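Local coordinates for ectonucleoside triphosphate diphosphohydrolase 4 (Homo sapiens, PDB 6WG5), which belongs to the GDA1/CD39 family of nucleoside phosphatases, proteins built on the fold of the actin-like ATPase clan, at residues Val177-Ile181 with Thr219-Leu223; Ile183-Leu187 with Gln471-Lys475; Ser379-Ser385 with Tyr463-Ala469; Glu386-Thr391 with Lys445-Met449. All coordinates share one frame; numbering follows the deposited sequence.

Contact 1: residues Val177-Ile181 with Thr219-Leu223; sequences VYAWI and TAGIL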
loop_
_atom_site.group_PDB
_atom_site.type_symbol
_atom_site.label_atom_id
_atom_site.label_comp_id
_atom_site.label_asym_id
_atom_site.label_seq_id
_atom_site.Cartn_x
_atom_site.Cartn_y
_atom_site.Cartn_z
ATOM N N VAL A 177 -3.595 -0.714 6.947
ATOM C CA VAL A 177 -4.723 0.100 7.395
ATOM C C VAL A 177 -4.435 1.576 7.154
ATOM O O VAL A 177 -5.257 2.302 6.585
ATOM C CB VAL A 177 -5.034 -0.177 8.878
ATOM C CG1 VAL A 177 -6.161 0.732 9.371
ATOM C CG2 VAL A 177 -5.412 -1.634 9.078
ATOM N N TYR A 178 -3.260 2.042 7.587
ATOM C CA TYR A 178 -2.911 3.447 7.402
ATOM C C TYR A 178 -2.952 3.837 5.929
ATOM O O TYR A 178 -3.441 4.918 5.580
ATOM C CB TYR A 178 -1.525 3.727 7.988
ATOM C CG TYR A 178 -1.449 3.678 9.503
ATOM C CD1 TYR A 178 -2.547 3.998 10.292
ATOM C CD2 TYR A 178 -0.268 3.322 10.142
ATOM C CE1 TYR A 178 -2.473 3.959 11.671
ATOM C CE2 TYR A 178 -0.186 3.282 11.520
ATOM C CZ TYR A 178 -1.291 3.602 12.280
ATOM O OH TYR A 178 -1.213 3.561 13.652
ATOM N N ALA A 179 -2.440 2.977 5.049
ATOM C CA ALA A 179 -2.493 3.278 3.622
ATOM C C ALA A 179 -3.932 3.301 3.124
ATOM O O ALA A 179 -4.293 4.134 2.285
ATOM C CB ALA A 179 -1.667 2.260 2.838
ATOM N N TRP A 180 -4.769 2.395 3.632
ATOM C CA TRP A 180 -6.172 2.382 3.237
ATOM C C TRP A 180 -6.879 3.652 3.695
ATOM O O TRP A 180 -7.701 4.213 2.961
ATOM C CB TRP A 180 -6.856 1.138 3.804
ATOM C CG TRP A 180 -8.307 1.034 3.461
ATOM C CD1 TRP A 180 -8.850 0.425 2.368
ATOM C CD2 TRP A 180 -9.405 1.550 4.221
ATOM N NE1 TRP A 180 -10.220 0.531 2.400
ATOM C CE2 TRP A 180 -10.585 1.218 3.528
ATOM C CE3 TRP A 180 -9.505 2.261 5.421
ATOM C CZ2 TRP A 180 -11.848 1.572 3.992
ATOM C CZ3 TRP A 180 -10.761 2.614 5.881
ATOM C CH2 TRP A 180 -11.915 2.270 5.168
ATOM N N ILE A 181 -6.568 4.123 4.907
ATOM C CA ILE A 181 -7.135 5.379 5.390
ATOM C C ILE A 181 -6.661 6.538 4.525
ATOM O O ILE A 181 -7.434 7.448 4.196
ATOM C CB ILE A 181 -6.770 5.596 6.872
ATOM C CG1 ILE A 181 -7.464 4.556 7.754
ATOM C CG2 ILE A 181 -7.149 7.009 7.327
ATOM C CD1 ILE A 181 -6.976 4.548 9.192
ATOM N N THR A 219 -16.250 2.838 0.325
ATOM C CA THR A 219 -14.815 3.080 0.313
ATOM C C THR A 219 -14.161 2.350 -0.855
ATOM O O THR A 219 -14.765 1.501 -1.514
ATOM C CB THR A 219 -14.173 2.640 1.633
ATOM O OG1 THR A 219 -14.465 1.259 1.879
ATOM C CG2 THR A 219 -14.680 3.489 2.790
ATOM N N ALA A 220 -12.899 2.692 -1.101
ATOM C CA ALA A 220 -12.114 2.114 -2.184
ATOM C C ALA A 220 -11.040 1.212 -1.593
ATOM O O ALA A 220 -10.252 1.649 -0.748
ATOM C CB ALA A 220 -11.480 3.208 -3.044
ATOM N N GLY A 221 -11.012 -0.047 -2.037
ATOM C CA GLY A 221 -9.952 -0.949 -1.651
ATOM C C GLY A 221 -8.671 -0.654 -2.401
ATOM O O GLY A 221 -8.649 0.084 -3.386
ATOM N N ILE A 222 -7.579 -1.240 -1.918
ATOM C CA ILE A 222 -6.267 -1.045 -2.520
ATOM C C ILE A 222 -5.648 -2.405 -2.805
ATOM O O ILE A 222 -5.652 -3.293 -1.946
ATOM C CB ILE A 222 -5.341 -0.191 -1.629
ATOM C CG1 ILE A 222 -5.321 -0.717 -0.198
ATOM C CG2 ILE A 222 -5.796 1.261 -1.654
ATOM C CD1 ILE A 222 -4.386 0.048 0.735
ATOM N N LEU A 223 -5.150 -2.569 -4.026
ATOM C CA LEU A 223 -4.335 -3.705 -4.427
ATOM C C LEU A 223 -2.943 -3.189 -4.757
ATOM O O LEU A 223 -2.803 -2.226 -5.519
ATOM C CB LEU A 223 -4.938 -4.415 -5.640
ATOM C CG LEU A 223 -6.098 -5.366 -5.373
ATOM C CD1 LEU A 223 -7.007 -5.441 -6.582
ATOM C CD2 LEU A 223 -5.556 -6.741 -5.030
HETATM O O HOH W 1 -12.713 -0.561 0.864
#
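With CG swung trans to its main-chain nitrogen (chi1 180°), Trp180 carries its indole from helix 172-186 to Thr219 and Ala220, while Ile222 holds CG1 between its own N and C (chi1 50°) and stretches CD1 back to the helix. The result is a plain case of helix-on-sheet packing in an actin-like fold: segment Val177-Ile181 runs at 120° to strand 221-223, with the two axes 8.8 Å apart at their closest. Ile222 CD1 comes up against the helix backbone, 3.7 Å from Trp180 N, and touches Ala179 CB and Trp180 CB alike, at 4.1 Å from each. The indole crosses the Thr219 side chain at about a right angle and meets it with the rim of its six-membered ring; Trp180 CZ2 lies 3.4 Å from Thr219 OG1, and the methyl CG2 sits beside CZ2 and CH2. Glu235 of the adjacent strand 229-235 is a further hydrogen-bond partner of Thr219 OG1, and Phe258 of strand 255-259 also packs on the indole. In the plane of the indole edge, one water accepts from Trp180 NE1 at 3.1 Å and donates to Thr219 OG1 at 2.7 Å.

Contact 2: residues Ile183-Leu187 with Gln471-Lys475; sequences INFVL and QVYDK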
loop_
_atom_site.group_PDB
_atom_site.type_symbol
_atom_site.label_atom_id
_atom_site.label_comp_id
_atom_site.label_asym_id
_atom_site.label_seq_id
_atom_site.Cartn_x
_atom_site.Cartn_y
_atom_site.Cartn_z
ATOM N N ILE A 183 -5.763 6.791 1.301
ATOM C CA ILE A 183 -6.362 6.947 -0.021
ATOM C C ILE A 183 -7.821 7.364 0.100
ATOM O O ILE A 183 -8.282 8.265 -0.609
ATOM C CB ILE A 183 -6.205 5.654 -0.845
ATOM C CG1 ILE A 183 -6.689 5.892 -2.277
ATOM C CG2 ILE A 183 -6.967 4.492 -0.206
ATOM C CD1 ILE A 183 -6.532 4.700 -3.199
ATOM N N ASN A 184 -8.572 6.727 1.000
ATOM C CA ASN A 184 -9.986 7.055 1.133
ATOM C C ASN A 184 -10.181 8.461 1.676
ATOM O O ASN A 184 -11.191 9.107 1.375
ATOM C CB ASN A 184 -10.682 6.036 2.030
ATOM C CG ASN A 184 -10.974 4.741 1.308
ATOM O OD1 ASN A 184 -11.972 4.630 0.596
ATOM N ND2 ASN A 184 -10.097 3.755 1.479
ATOM N N PHE A 185 -9.232 8.954 2.468
ATOM C CA PHE A 185 -9.340 10.313 2.980
ATOM C C PHE A 185 -9.248 11.329 1.849
ATOM O O PHE A 185 -10.123 12.192 1.706
ATOM C CB PHE A 185 -8.257 10.564 4.025
ATOM C CG PHE A 185 -8.325 11.924 4.640
ATOM C CD1 PHE A 185 -9.365 12.261 5.487
ATOM C CD2 PHE A 185 -7.351 12.869 4.371
ATOM C CE1 PHE A 185 -9.434 13.513 6.057
ATOM C CE2 PHE A 185 -7.413 14.123 4.938
ATOM C CZ PHE A 185 -8.458 14.447 5.783
ATOM N N VAL A 186 -8.197 11.242 1.029
ATOM C CA VAL A 186 -8.045 12.191 -0.072
ATOM C C VAL A 186 -9.191 12.048 -1.061
ATOM O O VAL A 186 -9.608 13.032 -1.684
ATOM C CB VAL A 186 -6.677 12.011 -0.764
ATOM C CG1 VAL A 186 -5.546 12.293 0.211
ATOM C CG2 VAL A 186 -6.539 10.615 -1.354
ATOM N N LEU A 187 -9.720 10.835 -1.224
ATOM C CA LEU A 187 -10.879 10.631 -2.085
ATOM C C LEU A 187 -12.172 11.137 -1.460
ATOM O O LEU A 187 -13.211 11.110 -2.128
ATOM C CB LEU A 187 -11.024 9.147 -2.428
ATOM C CG LEU A 187 -9.938 8.534 -3.319
ATOM C CD1 LEU A 187 -10.236 7.066 -3.568
ATOM C CD2 LEU A 187 -9.812 9.274 -4.640
ATOM N N GLN A 471 -0.647 7.314 -8.745
ATOM C CA GLN A 471 -0.938 8.306 -7.724
ATOM C C GLN A 471 -2.418 8.654 -7.793
ATOM O O GLN A 471 -3.130 8.259 -8.720
ATOM C CB GLN A 471 -0.058 9.548 -7.899
ATOM C CG GLN A 471 0.011 10.080 -9.319
ATOM C CD GLN A 471 1.096 11.124 -9.491
ATOM O OE1 GLN A 471 2.072 11.153 -8.740
ATOM N NE2 GLN A 471 0.931 11.993 -10.484
ATOM N N VAL A 472 -2.879 9.393 -6.787
ATOM C CA VAL A 472 -4.273 9.803 -6.676
ATOM C C VAL A 472 -4.309 11.320 -6.573
ATOM O O VAL A 472 -3.591 11.909 -5.759
ATOM C CB VAL A 472 -4.963 9.154 -5.463
ATOM C CG1 VAL A 472 -6.436 9.527 -5.426
ATOM C CG2 VAL A 472 -4.800 7.646 -5.511
ATOM N N TYR A 473 -5.148 11.948 -7.395
ATOM C CA TYR A 473 -5.194 13.406 -7.485
ATOM C C TYR A 473 -3.788 13.974 -7.648
ATOM O O TYR A 473 -3.420 14.982 -7.040
ATOM C CB TYR A 473 -5.908 14.004 -6.269
ATOM C CG TYR A 473 -7.373 13.622 -6.175
ATOM C CD1 TYR A 473 -8.114 13.338 -7.317
ATOM C CD2 TYR A 473 -8.015 13.539 -4.947
ATOM C CE1 TYR A 473 -9.447 12.987 -7.240
ATOM C CE2 TYR A 473 -9.353 13.188 -4.862
ATOM C CZ TYR A 473 -10.062 12.913 -6.012
ATOM O OH TYR A 473 -11.392 12.562 -5.942
ATOM N N ASP A 474 -2.991 13.300 -8.480
ATOM C CA ASP A 474 -1.657 13.759 -8.864
ATOM C C ASP A 474 -0.710 13.835 -7.670
ATOM O O ASP A 474 0.222 14.642 -7.655
ATOM C CB ASP A 474 -1.724 15.111 -9.580
ATOM C CG ASP A 474 -2.428 15.023 -10.923
ATOM O OD1 ASP A 474 -1.822 14.489 -11.875
ATOM O OD2 ASP A 474 -3.586 15.486 -11.026
ATOM N N LYS A 475 -0.928 12.987 -6.666
ATOM C CA LYS A 475 -0.048 12.913 -5.509
ATOM C C LYS A 475 0.074 11.466 -5.057
ATOM O O LYS A 475 -0.899 10.708 -5.104
ATOM C CB LYS A 475 -0.561 13.778 -4.350
ATOM C CG LYS A 475 -0.560 15.270 -4.643
ATOM C CD LYS A 475 -0.952 16.081 -3.418
ATOM C CE LYS A 475 -1.087 17.560 -3.748
ATOM N NZ LYS A 475 -1.574 18.352 -2.584
#
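Val472 meets Ile183, Val186 and Leu187, in the last part of helix 172-186 and just past it, and it does so as the first residue of a type I' beta turn, Val472-Lys475. The turn lies in the loop that leads from strand 466-468 to helix 479-487, and it presents Val472 and Tyr473, consecutive side chains, to segment Ile183-Leu187. The methyls of Val472 divide the work. Val472 CG1, pointing opposite the backbone N (chi1 -176°), presses on Leu187 CD2 at 3.5 Å and reaches Val186 CG2 as well; Val472 CG2 meets the end of Ile183, 4.1 Å from Ile183 CD1, where the two side chains cross at about a right angle. Next comes Tyr473, the first corner of the turn, with positive phi (49°). One face of the Tyr473 ring carries Val472 CG1, 4.2 Å above the plane and shifted toward the rim. The ring edge brings Tyr473 CE2 to 3.2 Å from Val186 O, which lies in the ring plane; Arg22 NE is hydrogen-bonded to that same oxygen. Leu187 CD2 fits obliquely beside the phenol end, and Arg26 of helix 18-28 also touches this tyrosine. Past Asp474, Lys475 closes the turn with a reciprocal backbone pair: Lys475 N donates to Val472 O at 3.0 Å, and Lys475 O accepts from Val472 N at 2.9 Å.

Contact 3: residues Ser379-Ser385 with Tyr463-Ala469; sequences SEFYGFS and YKSLKTA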
loop_
_atom_site.group_PDB
_atom_site.type_symbol
_atom_site.label_atom_id
_atom_site.label_comp_id
_atom_site.label_asym_id
_atom_site.label_seq_id
_atom_site.Cartn_x
_atom_site.Cartn_y
_atom_site.Cartn_z
ATOM N N SER A 379 -18.530 -2.544 -5.336
ATOM C CA SER A 379 -17.195 -2.340 -4.790
ATOM C C SER A 379 -16.345 -1.614 -5.823
ATOM O O SER A 379 -16.734 -1.462 -6.985
ATOM C CB SER A 379 -16.548 -3.670 -4.395
ATOM O OG SER A 379 -16.256 -4.452 -5.539
ATOM N N GLU A 380 -15.175 -1.159 -5.378
ATOM C CA GLU A 380 -14.192 -0.540 -6.257
ATOM C C GLU A 380 -12.816 -0.702 -5.628
ATOM O O GLU A 380 -12.679 -0.723 -4.403
ATOM C CB GLU A 380 -14.500 0.942 -6.508
ATOM C CG GLU A 380 -14.491 1.804 -5.257
ATOM C CD GLU A 380 -14.904 3.238 -5.531
ATOM O OE1 GLU A 380 -14.253 3.894 -6.373
ATOM O OE2 GLU A 380 -15.884 3.708 -4.907
ATOM N N PHE A 381 -11.801 -0.819 -6.483
ATOM C CA PHE A 381 -10.429 -1.015 -6.043
ATOM C C PHE A 381 -9.495 -0.150 -6.872
ATOM O O PHE A 381 -9.755 0.127 -8.045
ATOM C CB PHE A 381 -9.991 -2.481 -6.171
ATOM C CG PHE A 381 -10.472 -3.363 -5.056
ATOM C CD1 PHE A 381 -9.614 -3.737 -4.034
ATOM C CD2 PHE A 381 -11.777 -3.824 -5.031
ATOM C CE1 PHE A 381 -10.049 -4.555 -3.006
ATOM C CE2 PHE A 381 -12.218 -4.641 -4.007
ATOM C CZ PHE A 381 -11.352 -5.006 -2.993
ATOM N N TYR A 382 -8.400 0.273 -6.245
ATOM C CA TYR A 382 -7.268 0.870 -6.937
ATOM C C TYR A 382 -6.131 -0.141 -6.994
ATOM O O TYR A 382 -5.884 -0.863 -6.021
ATOM C CB TYR A 382 -6.792 2.145 -6.237
ATOM C CG TYR A 382 -7.584 3.381 -6.591
ATOM C CD1 TYR A 382 -7.034 4.378 -7.388
ATOM C CD2 TYR A 382 -8.880 3.553 -6.130
ATOM C CE1 TYR A 382 -7.755 5.511 -7.712
ATOM C CE2 TYR A 382 -9.609 4.683 -6.451
ATOM C CZ TYR A 382 -9.042 5.658 -7.242
ATOM O OH TYR A 382 -9.769 6.784 -7.562
ATOM N N GLY A 383 -5.446 -0.193 -8.133
ATOM C CA GLY A 383 -4.306 -1.075 -8.324
ATOM C C GLY A 383 -3.030 -0.261 -8.464
ATOM O O GLY A 383 -2.941 0.630 -9.311
ATOM N N PHE A 384 -2.052 -0.580 -7.625
ATOM C CA PHE A 384 -0.799 0.158 -7.571
ATOM C C PHE A 384 0.365 -0.742 -7.970
ATOM O O PHE A 384 0.231 -1.961 -8.095
ATOM C CB PHE A 384 -0.565 0.735 -6.171
ATOM C CG PHE A 384 -1.577 1.768 -5.769
ATOM C CD1 PHE A 384 -1.500 3.060 -6.264
ATOM C CD2 PHE A 384 -2.604 1.451 -4.896
ATOM C CE1 PHE A 384 -2.431 4.015 -5.895
ATOM C CE2 PHE A 384 -3.533 2.399 -4.526
ATOM C CZ PHE A 384 -3.447 3.683 -5.026
ATOM N N SER A 385 1.520 -0.107 -8.175
ATOM C CA SER A 385 2.778 -0.787 -8.500
ATOM C C SER A 385 2.578 -1.612 -9.768
ATOM O O SER A 385 2.178 -1.037 -10.795
ATOM C CB SER A 385 3.241 -1.564 -7.268
ATOM O OG SER A 385 3.625 -0.676 -6.234
ATOM N N TYR A 463 -15.089 -7.781 -14.161
ATOM C CA TYR A 463 -15.016 -6.728 -13.154
ATOM C C TYR A 463 -14.686 -5.392 -13.810
ATOM O O TYR A 463 -13.723 -5.281 -14.572
ATOM C CB TYR A 463 -13.966 -7.078 -12.099
ATOM C CG TYR A 463 -14.056 -6.235 -10.846
ATOM C CD1 TYR A 463 -13.063 -5.319 -10.527
ATOM C CD2 TYR A 463 -15.139 -6.353 -9.983
ATOM C CE1 TYR A 463 -13.143 -4.546 -9.384
ATOM C CE2 TYR A 463 -15.229 -5.585 -8.839
ATOM C CZ TYR A 463 -14.227 -4.685 -8.543
ATOM O OH TYR A 463 -14.312 -3.918 -7.404
ATOM N N LYS A 464 -15.490 -4.374 -13.505
ATOM C CA LYS A 464 -15.378 -3.075 -14.154
ATOM C C LYS A 464 -14.919 -1.967 -13.220
ATOM O O LYS A 464 -14.819 -0.816 -13.659
ATOM C CB LYS A 464 -16.726 -2.677 -14.777
ATOM C CG LYS A 464 -17.209 -3.597 -15.893
ATOM C CD LYS A 464 -16.322 -3.506 -17.135
ATOM C CE LYS A 464 -16.353 -4.792 -17.954
ATOM N NZ LYS A 464 -14.989 -5.384 -18.093
ATOM N N SER A 465 -14.620 -2.272 -11.956
ATOM C CA SER A 465 -14.381 -1.246 -10.947
ATOM C C SER A 465 -12.943 -1.234 -10.435
ATOM O O SER A 465 -12.690 -0.736 -9.334
ATOM C CB SER A 465 -15.354 -1.430 -9.786
ATOM O OG SER A 465 -16.685 -1.488 -10.258
ATOM N N LEU A 466 -11.997 -1.765 -11.202
ATOM C CA LEU A 466 -10.581 -1.659 -10.874
ATOM C C LEU A 466 -9.968 -0.513 -11.664
ATOM O O LEU A 466 -10.159 -0.419 -12.881
ATOM C CB LEU A 466 -9.831 -2.957 -11.183
ATOM C CG LEU A 466 -8.306 -2.858 -11.036
ATOM C CD1 LEU A 466 -7.925 -2.619 -9.583
ATOM C CD2 LEU A 466 -7.608 -4.097 -11.575
ATOM N N LYS A 467 -9.232 0.352 -10.975
ATOM C CA LYS A 467 -8.472 1.413 -11.620
ATOM C C LYS A 467 -7.016 1.267 -11.215
ATOM O O LYS A 467 -6.683 1.397 -10.033
ATOM C CB LYS A 467 -8.992 2.799 -11.239
ATOM C CG LYS A 467 -8.428 3.899 -12.128
ATOM C CD LYS A 467 -8.444 5.266 -11.465
ATOM C CE LYS A 467 -9.858 5.790 -11.265
ATOM N NZ LYS A 467 -9.884 7.282 -11.212
ATOM N N THR A 468 -6.158 0.981 -12.187
ATOM C CA THR A 468 -4.727 0.959 -11.939
ATOM C C THR A 468 -4.191 2.380 -12.022
ATOM O O THR A 468 -4.638 3.179 -12.849
ATOM C CB THR A 468 -4.013 0.057 -12.946
ATOM O OG1 THR A 468 -4.078 0.640 -14.254
ATOM C CG2 THR A 468 -4.664 -1.316 -12.976
ATOM N N ALA A 469 -3.245 2.700 -11.146
ATOM C CA ALA A 469 -2.775 4.072 -11.034
ATOM C C ALA A 469 -1.463 4.089 -10.272
ATOM O O ALA A 469 -1.143 3.163 -9.522
ATOM C CB ALA A 469 -3.806 4.961 -10.333
HETATM O O HOH W 2 -9.141 9.676 -8.842
#
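The side chains of Tyr463 and Phe381 cross at about a right angle, the phenol oxygen of the first lying in the ring plane of the second at its edge, with Tyr463 OH 3.5 Å from Phe381 CD2. One face of the Tyr463 ring carries Ser465 N, offset toward the rim, and at its edge, in plane, sits Ser379 OG, hydrogen-bonded to Tyr463 OH at 2.7 Å. Both rings also make edge-to-face contacts with Phe459. Tyr382 has Ala469 CB at its edge and lies side by side with Lys467, both pointing the same way; Lys467 CD is 3.8 Å from Tyr382 CE1.

Strands 381-385 and 466-468 pair in parallel, joined by the largely helical connection of a beta-alpha-beta crossover, and strand 466-468 is one of the two edge strands of the sheet within the chain. Residues Phe381 and Gly383 make the bonds in both directions. Phe381 N donates to Ser465 O while Phe381 O accepts from Lys467 N, both at 3.0 Å; Gly383 N donates to Lys467 O, arriving 37° out of the carbonyl plane, and Ala469 N meets Gly383 O nearly head-on at 2.8 Å. The backbone ladder thus satisfies the inward polar atoms of Phe381 and Gly383. On the Tyr382 face, the ends of Tyr382 and Lys467 share a water; the bond from Lys467 NZ is weak, so this link is probably a loose one.

Contact 4: residues Glu386-Thr391 with Lys445-Met449; sequences EFYYCT and KSAWM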
loop_
_atom_site.group_PDB
_atom_site.type_symbol
_atom_site.label_atom_id
_atom_site.label_comp_id
_atom_site.label_asym_id
_atom_site.label_seq_id
_atom_site.Cartn_x
_atom_site.Cartn_y
_atom_site.Cartn_z
ATOM N N GLU A 386 2.837 -2.922 -9.757
ATOM C CA GLU A 386 2.797 -3.706 -10.988
ATOM C C GLU A 386 1.443 -3.624 -11.680
ATOM O O GLU A 386 1.374 -3.725 -12.910
ATOM C CB GLU A 386 3.144 -5.165 -10.689
ATOM C CG GLU A 386 4.578 -5.373 -10.238
ATOM C CD GLU A 386 5.584 -4.984 -11.302
ATOM O OE1 GLU A 386 5.243 -5.070 -12.502
ATOM O OE2 GLU A 386 6.714 -4.587 -10.939
ATOM N N PHE A 387 0.358 -3.451 -10.920
ATOM C CA PHE A 387 -0.951 -3.303 -11.547
ATOM C C PHE A 387 -0.971 -2.130 -12.519
ATOM O O PHE A 387 -1.691 -2.168 -13.523
ATOM C CB PHE A 387 -2.033 -3.134 -10.482
ATOM C CG PHE A 387 -2.349 -4.398 -9.739
ATOM C CD1 PHE A 387 -3.135 -5.379 -10.322
ATOM C CD2 PHE A 387 -1.862 -4.608 -8.457
ATOM C CE1 PHE A 387 -3.427 -6.550 -9.643
ATOM C CE2 PHE A 387 -2.150 -5.774 -7.773
ATOM C CZ PHE A 387 -2.935 -6.745 -8.367
ATOM N N TYR A 388 -0.188 -1.087 -12.246
ATOM C CA TYR A 388 -0.069 0.038 -13.162
ATOM C C TYR A 388 1.046 -0.167 -14.181
ATOM O O TYR A 388 0.856 0.107 -15.370
ATOM C CB TYR A 388 0.178 1.328 -12.376
ATOM C CG TYR A 388 0.242 2.563 -13.242
ATOM C CD1 TYR A 388 -0.918 3.165 -13.708
ATOM C CD2 TYR A 388 1.461 3.127 -13.595
ATOM C CE1 TYR A 388 -0.867 4.297 -14.500
ATOM C CE2 TYR A 388 1.523 4.258 -14.389
ATOM C CZ TYR A 388 0.355 4.839 -14.838
ATOM O OH TYR A 388 0.407 5.965 -15.629
ATOM N N TYR A 389 2.209 -0.647 -13.736
ATOM C CA TYR A 389 3.328 -0.844 -14.652
ATOM C C TYR A 389 2.985 -1.864 -15.734
ATOM O O TYR A 389 3.398 -1.715 -16.889
ATOM C CB TYR A 389 4.566 -1.288 -13.874
ATOM C CG TYR A 389 5.011 -0.313 -12.808
ATOM C CD1 TYR A 389 4.948 1.057 -13.019
ATOM C CD2 TYR A 389 5.491 -0.765 -11.586
ATOM C CE1 TYR A 389 5.355 1.950 -12.046
ATOM C CE2 TYR A 389 5.898 0.122 -10.607
ATOM C CZ TYR A 389 5.828 1.476 -10.843
ATOM O OH TYR A 389 6.233 2.362 -9.872
ATOM N N CYS A 390 2.228 -2.904 -15.381
ATOM C CA CYS A 390 1.895 -3.951 -16.338
ATOM C C CYS A 390 0.769 -3.559 -17.287
ATOM O O CYS A 390 0.575 -4.241 -18.299
ATOM C CB CYS A 390 1.514 -5.236 -15.603
ATOM S SG CYS A 390 2.903 -6.067 -14.790
ATOM N N THR A 391 0.024 -2.495 -16.989
ATOM C CA THR A 391 -1.005 -2.005 -17.899
ATOM C C THR A 391 -0.565 -0.790 -18.698
ATOM O O THR A 391 -1.073 -0.576 -19.802
ATOM C CB THR A 391 -2.288 -1.648 -17.133
ATOM O OG1 THR A 391 -1.996 -0.686 -16.111
ATOM C CG2 THR A 391 -2.914 -2.885 -16.506
ATOM N N LYS A 445 4.986 -10.947 -15.877
ATOM C CA LYS A 445 4.337 -10.139 -14.851
ATOM C C LYS A 445 2.904 -9.785 -15.227
ATOM O O LYS A 445 2.040 -9.711 -14.347
ATOM C CB LYS A 445 5.156 -8.880 -14.590
ATOM C CG LYS A 445 6.411 -9.146 -13.766
ATOM C CD LYS A 445 7.469 -8.089 -13.999
ATOM C CE LYS A 445 7.763 -7.306 -12.744
ATOM N NZ LYS A 445 8.698 -6.182 -13.021
ATOM N N SER A 446 2.626 -9.568 -16.513
ATOM C CA SER A 446 1.252 -9.307 -16.928
ATOM C C SER A 446 0.367 -10.523 -16.680
ATOM O O SER A 446 -0.780 -10.385 -16.239
ATOM C CB SER A 446 1.213 -8.909 -18.403
ATOM O OG SER A 446 1.657 -9.969 -19.228
ATOM N N ALA A 447 0.886 -11.722 -16.953
ATOM C CA ALA A 447 0.121 -12.942 -16.708
ATOM C C ALA A 447 -0.028 -13.207 -15.217
ATOM O O ALA A 447 -1.104 -13.604 -14.754
ATOM C CB ALA A 447 0.798 -14.126 -17.391
ATOM N N TRP A 448 1.046 -13.010 -14.453
ATOM C CA TRP A 448 0.963 -13.143 -13.005
ATOM C C TRP A 448 -0.044 -12.155 -12.431
ATOM O O TRP A 448 -0.882 -12.514 -11.595
ATOM C CB TRP A 448 2.348 -12.935 -12.393
ATOM C CG TRP A 448 2.381 -13.043 -10.902
ATOM C CD1 TRP A 448 2.567 -12.026 -10.013
ATOM C CD2 TRP A 448 2.229 -14.236 -10.123
ATOM N NE1 TRP A 448 2.545 -12.511 -8.726
ATOM C CE2 TRP A 448 2.337 -13.864 -8.767
ATOM C CE3 TRP A 448 2.014 -15.580 -10.440
ATOM C CZ2 TRP A 448 2.230 -14.785 -7.729
ATOM C CZ3 TRP A 448 1.914 -16.496 -9.408
ATOM C CH2 TRP A 448 2.021 -16.094 -8.069
ATOM N N MET A 449 0.016 -10.901 -12.881
ATOM C CA MET A 449 -0.968 -9.908 -12.462
ATOM C C MET A 449 -2.383 -10.393 -12.748
ATOM O O MET A 449 -3.271 -10.305 -11.894
ATOM C CB MET A 449 -0.702 -8.584 -13.182
ATOM C CG MET A 449 -1.373 -7.376 -12.551
ATOM S SD MET A 449 -2.052 -6.233 -13.776
ATOM C CE MET A 449 -3.616 -7.027 -14.130
#
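A buried ion pair is the striking feature here: Lys445 NZ reaches Glu386 OE2 across the interface, yet the bond is long and weak at 3.3 Å. The carboxylate has a second charged partner, since Glu386 OE1 forms a salt bridge with Arg438, and the two cations gathered round it probably favour its ionised form. Glu386 is bent at chi2 (-63°), which brings its carboxylate alongside the lysine, whose CE packs against both oxygens. Cys390 SG packs against the root of the same lysine, 3.6 Å from Lys445 CB. These residues belong to two helices, 386-392, which directly follows strand 381-385, and the long helix 436-456; packed helix on helix, their segments run at 130° to each other with axes 9.6 Å apart. The disulfide Cys414-Cys443 ties helix 436-456 to helix 403-414. Met449 adds a Met-aromatic contact. Met449 SD stands 4.8 Å from the centroid of the Phe387 ring, 58° off the normal, and Met449 CG approaches Phe387 CD1 to 3.5 Å. Met449 SD also meets Cys390 CB at 4.1 Å and, more loosely, the methyl of Thr391.

Following the chain from the N terminus, helix 172-186 supplies the first half of both contact 1 and contact 2. Contact 1 closes a short loop of 37 residues onto strand 221-225; contact 2 waits for the turn near residue 472, 283 residues on, so the two cross. At their seam, Asn184 OD1 probably accepts from Ala220 N. Contact 3 opens and closes within the span of contact 2, after contact 1 is complete, and contact 4 lies within contact 3 in turn. Strand 381-385 links contacts 1 and 3 through backbone bonds to Leu223, and Thr468 probably bonds Thr391 between contacts 3 and 4. Together they join helix 172-186, the sheet and the later helices.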